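Side-chain contacts in uncharacterized protein (Bifidobacterium adolescentis ATCC 15703, PDB 3CPG), which probably binds pyridoxal 5'-phosphate and takes part in maintaining the cell's supply of this cofactor: residues S143-L146 / A147-I150; G177-P180 / A181-I184. All blocks are in the same frame, centred on the assembly; numbering follows the deposited sequence.

Contact 1 of 2, residues S143-L146 / A147-I150; sequences SIDL and AEKI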
loop_
_atom_site.group_PDB
_atom_site.type_symbol
_atom_site.label_atom_id
_atom_site.label_comp_id
_atom_site.label_asym_id
_atom_site.label_seq_id
_atom_site.Cartn_x
_atom_site.Cartn_y
_atom_site.Cartn_z
ATOM N N SER A 143 -8.537 -10.893 -6.861
ATOM C CA SER A 143 -9.558 -11.888 -7.160
ATOM C C SER A 143 -10.041 -12.657 -5.938
ATOM O O SER A 143 -9.351 -12.740 -4.919
ATOM C CB SER A 143 -9.026 -12.889 -8.183
ATOM O OG SER A 143 -7.997 -13.678 -7.608
ATOM N N ILE A 144 -11.239 -13.219 -6.052
ATOM C CA ILE A 144 -11.801 -14.014 -4.974
ATOM C C ILE A 144 -10.886 -15.219 -4.806
ATOM O O ILE A 144 -10.630 -15.674 -3.689
ATOM C CB ILE A 144 -13.223 -14.513 -5.324
ATOM C CG1 ILE A 144 -14.199 -13.332 -5.331
ATOM C CG2 ILE A 144 -13.658 -15.580 -4.330
ATOM C CD1 ILE A 144 -15.626 -13.695 -5.738
ATOM N N ASP A 145 -10.383 -15.717 -5.933
ATOM C CA ASP A 145 -9.498 -16.880 -5.943
ATOM C C ASP A 145 -8.244 -16.636 -5.104
ATOM O O ASP A 145 -7.891 -17.457 -4.254
ATOM C CB ASP A 145 -9.117 -17.227 -7.387
ATOM C CG ASP A 145 -8.283 -18.490 -7.492
ATOM O OD1 ASP A 145 -8.629 -19.493 -6.832
ATOM O OD2 ASP A 145 -7.289 -18.483 -8.249
ATOM N N LEU A 146 -7.572 -15.511 -5.340
ATOM C CA LEU A 146 -6.367 -15.197 -4.576
ATOM C C LEU A 146 -6.710 -15.000 -3.102
ATOM O O LEU A 146 -6.008 -15.492 -2.226
ATOM C CB LEU A 146 -5.684 -13.934 -5.125
ATOM C CG LEU A 146 -4.384 -13.487 -4.437
ATOM C CD1 LEU A 146 -3.401 -14.648 -4.390
ATOM C CD2 LEU A 146 -3.770 -12.302 -5.188
ATOM N N ALA A 147 -7.804 -14.294 -2.837
ATOM C CA ALA A 147 -8.232 -14.040 -1.466
ATOM C C ALA A 147 -8.448 -15.351 -0.713
ATOM O O ALA A 147 -8.113 -15.458 0.467
ATOM C CB ALA A 147 -9.515 -13.215 -1.468
ATOM N N GLU A 148 -9.016 -16.341 -1.394
ATOM C CA GLU A 148 -9.261 -17.643 -0.776
ATOM C C GLU A 148 -7.938 -18.333 -0.454
ATOM O O GLU A 148 -7.782 -18.938 0.607
ATOM C CB GLU A 148 -10.077 -18.545 -1.706
ATOM C CG GLU A 148 -11.491 -18.073 -1.999
ATOM C CD GLU A 148 -12.225 -19.000 -2.958
ATOM O OE1 GLU A 148 -11.674 -19.302 -4.039
ATOM O OE2 GLU A 148 -13.358 -19.422 -2.636
ATOM N N LYS A 149 -6.984 -18.244 -1.375
ATOM C CA LYS A 149 -5.683 -18.870 -1.163
ATOM C C LYS A 149 -4.977 -18.238 0.031
ATOM O O LYS A 149 -4.331 -18.925 0.815
ATOM C CB LYS A 149 -4.819 -18.737 -2.417
ATOM C CG LYS A 149 -5.370 -19.494 -3.606
ATOM C CD LYS A 149 -4.550 -19.230 -4.855
ATOM C CE LYS A 149 -5.168 -19.920 -6.060
ATOM N NZ LYS A 149 -4.368 -19.671 -7.291
ATOM N N ILE A 150 -5.102 -16.923 0.170
ATOM C CA ILE A 150 -4.472 -16.236 1.291
ATOM C C ILE A 150 -5.201 -16.627 2.572
ATOM O O ILE A 150 -4.579 -16.873 3.606
ATOM C CB ILE A 150 -4.515 -14.702 1.087
ATOM C CG1 ILE A 150 -3.666 -14.337 -0.136
ATOM C CG2 ILE A 150 -4.024 -13.981 2.343
ATOM C CD1 ILE A 150 -3.730 -12.872 -0.536
HETATM O O HOH W 1 -8.999 -20.635 -4.586
HETATM O O HOH W 2 -11.774 -20.003 -6.974
#

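Contact 2 of 2, residues G177-P180 / A181-I184; sequences GCDP and AHAI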
loop_
_atom_site.group_PDB
_atom_site.type_symbol
_atom_site.label_atom_id
_atom_site.label_comp_id
_atom_site.label_asym_id
_atom_site.label_seq_id
_atom_site.Cartn_x
_atom_site.Cartn_y
_atom_site.Cartn_z
ATOM N N GLY A 177 -5.489 -6.193 -11.476
ATOM C CA GLY A 177 -6.657 -5.699 -10.766
ATOM C C GLY A 177 -7.936 -6.357 -11.243
ATOM O O GLY A 177 -7.993 -6.865 -12.364
ATOM N N CYS A 178 -8.969 -6.349 -10.406
ATOM C CA CYS A 178 -10.236 -6.969 -10.788
ATOM C C CYS A 178 -11.059 -6.091 -11.734
ATOM O O CYS A 178 -10.811 -4.890 -11.874
ATOM C CB CYS A 178 -11.073 -7.290 -9.544
ATOM S SG CYS A 178 -11.855 -5.856 -8.757
ATOM N N ASP A 179 -12.033 -6.710 -12.394
ATOM C CA ASP A 179 -12.925 -5.998 -13.305
ATOM C C ASP A 179 -13.611 -4.950 -12.439
ATOM O O ASP A 179 -14.198 -5.284 -11.409
ATOM C CB ASP A 179 -13.973 -6.962 -13.874
ATOM C CG ASP A 179 -14.905 -6.295 -14.874
ATOM O OD1 ASP A 179 -15.464 -5.224 -14.561
ATOM O OD2 ASP A 179 -15.085 -6.856 -15.974
ATOM N N PRO A 180 -13.544 -3.670 -12.833
ATOM C CA PRO A 180 -14.185 -2.626 -12.029
ATOM C C PRO A 180 -15.663 -2.847 -11.701
ATOM O O PRO A 180 -16.107 -2.513 -10.606
ATOM C CB PRO A 180 -13.926 -1.347 -12.842
ATOM C CG PRO A 180 -13.709 -1.850 -14.243
ATOM C CD PRO A 180 -12.892 -3.090 -14.019
ATOM N N ALA A 181 -16.418 -3.426 -12.632
ATOM C CA ALA A 181 -17.842 -3.663 -12.404
ATOM C C ALA A 181 -18.105 -4.753 -11.369
ATOM O O ALA A 181 -19.150 -4.758 -10.716
ATOM C CB ALA A 181 -18.535 -4.013 -13.726
ATOM N N HIS A 182 -17.156 -5.672 -11.212
ATOM C CA HIS A 182 -17.307 -6.763 -10.256
ATOM C C HIS A 182 -16.699 -6.497 -8.877
ATOM O O HIS A 182 -16.813 -7.334 -7.986
ATOM C CB HIS A 182 -16.700 -8.052 -10.829
ATOM C CG HIS A 182 -17.420 -8.579 -12.032
ATOM N ND1 HIS A 182 -17.449 -7.910 -13.237
ATOM C CD2 HIS A 182 -18.140 -9.711 -12.216
ATOM C CE1 HIS A 182 -18.154 -8.606 -14.109
ATOM N NE2 HIS A 182 -18.585 -9.704 -13.515
ATOM N N ALA A 183 -16.071 -5.337 -8.697
ATOM C CA ALA A 183 -15.428 -4.998 -7.424
ATOM C C ALA A 183 -16.289 -5.168 -6.173
ATOM O O ALA A 183 -15.834 -5.733 -5.183
ATOM C CB ALA A 183 -14.887 -3.572 -7.474
ATOM N N ILE A 184 -17.519 -4.667 -6.203
ATOM C CA ILE A 184 -18.385 -4.780 -5.033
ATOM C C ILE A 184 -18.654 -6.236 -4.670
ATOM O O ILE A 184 -18.539 -6.623 -3.505
ATOM C CB ILE A 184 -19.732 -4.063 -5.255
ATOM C CG1 ILE A 184 -19.490 -2.586 -5.568
ATOM C CG2 ILE A 184 -20.599 -4.198 -4.011
ATOM C CD1 ILE A 184 -20.757 -1.819 -5.913
#

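Contact 1 of 2, residues S143-L146 / A147-I150
The carboxylate of Asp-145 overlaps the far end of Lys-149, one helical turn on, with OD2 3.3 Å from NZ in a weak hydrogen bond within a salt bridge. The aspartate has CG anti to its backbone N (chi1 -176°), while the lysine runs out fully extended, so a short acid and a long base can meet; CE of Lys-149 also lies 3.4 Å from OD2 of Asp-145. The ammonium has a stronger partner in Ser-125 OG, which makes the aspartate a secondary neighbour. The other oxygen, OD1 of Asp-145, stands 4.1 Å from OE1 of Glu-148, the carboxylate planes turned 71° apart. A water donating to both oxygens bridges them and probably eases their repulsion. The Glu-148 chain crosses Ile-144 obliquely, with CG2 of Ile-144 4.0 Å from CD of Glu-148. The helix is capped at its start by Ser-143: its OG, small and close to the main chain, accepts from Leu-146 N at 2.9 Å, and the i to i+4 backbone bonds follow. On the buried face of the helix, CG of Leu-146 lies 4.0 Å from CD1 of Ile-150. Around this helix, Ile-150 packs on strand 137-141 and helix 128-131; Ala-147, small enough for a close approach, touches Val-141 of that strand and Ile-190 of helix 183-191, which Ile-144 also meets.

Contact 2 of 2, residues G177-P180 / A181-I184
An Asx turn combined with a type I beta turn leads the chain into helix 183-191, and Asp-179 supplies both acceptors. Among the hydrogen bonds, OD1 of Asp-179 takes the amide of Ala-181 at 2.8 Å, met nearly head-on to its C-O bond, while the backbone O of the same aspartate receives His-182 N at 3.0 Å, the donor lying well above the carbonyl plane. The first torsion of Asp-179 (chi1 -178°) sets CG opposite its own nitrogen and brings OD1 round to the amide two residues on, a reach that suits a short acid. Pro-180 fits the next position because its ring fixes phi near the value the turn needs and it has no amide hydrogen to satisfy. A weak bond from Ala-183 N to Pro-180 O, 3.4 Å long, follows.

Charged and polar side chains meet where the imidazole of His-182 leans obliquely on the carboxylate of Asp-179, ND1 3.4 Å from CG, the two planes 60° apart. Replacing the ring with an alanine here is likely to open a gap at the flank of the Asp-179 carboxylate, although OD1 would keep the Ala-181 amide.

The apolar contacts gather around Val-167, which touches Cys-178, Pro-180 and Ala-183, while Thr-224 of helix 211-231 touches Ala-183. There the small methyl of Ala-183 lets sulfur come close: SG of Cys-178 rests 3.9 Å from CA of Ala-183 and 4.0 Å from its CB.

How the contacts relate
Both contacts mark where helices begin in the TIM-barrel fold, and they follow in series along the chain. Contact 1 opens helix 144-157, between the parallel neighbours strand 137-141 and strand 161-166; contact 2 closes the long loop after strand 161-166 and leads into helix 183-191, which precedes strand 196-202. Their centres lie 14 Å apart and their nearest atoms about 5 Å, without touching. The connection runs instead through helix 183-191 further along, where Ile-186 and Ile-190 meet the first helix. Two successive outer helices thus pack side by side around the barrel, away from Lys-57, the lysine predicted to carry the cofactor.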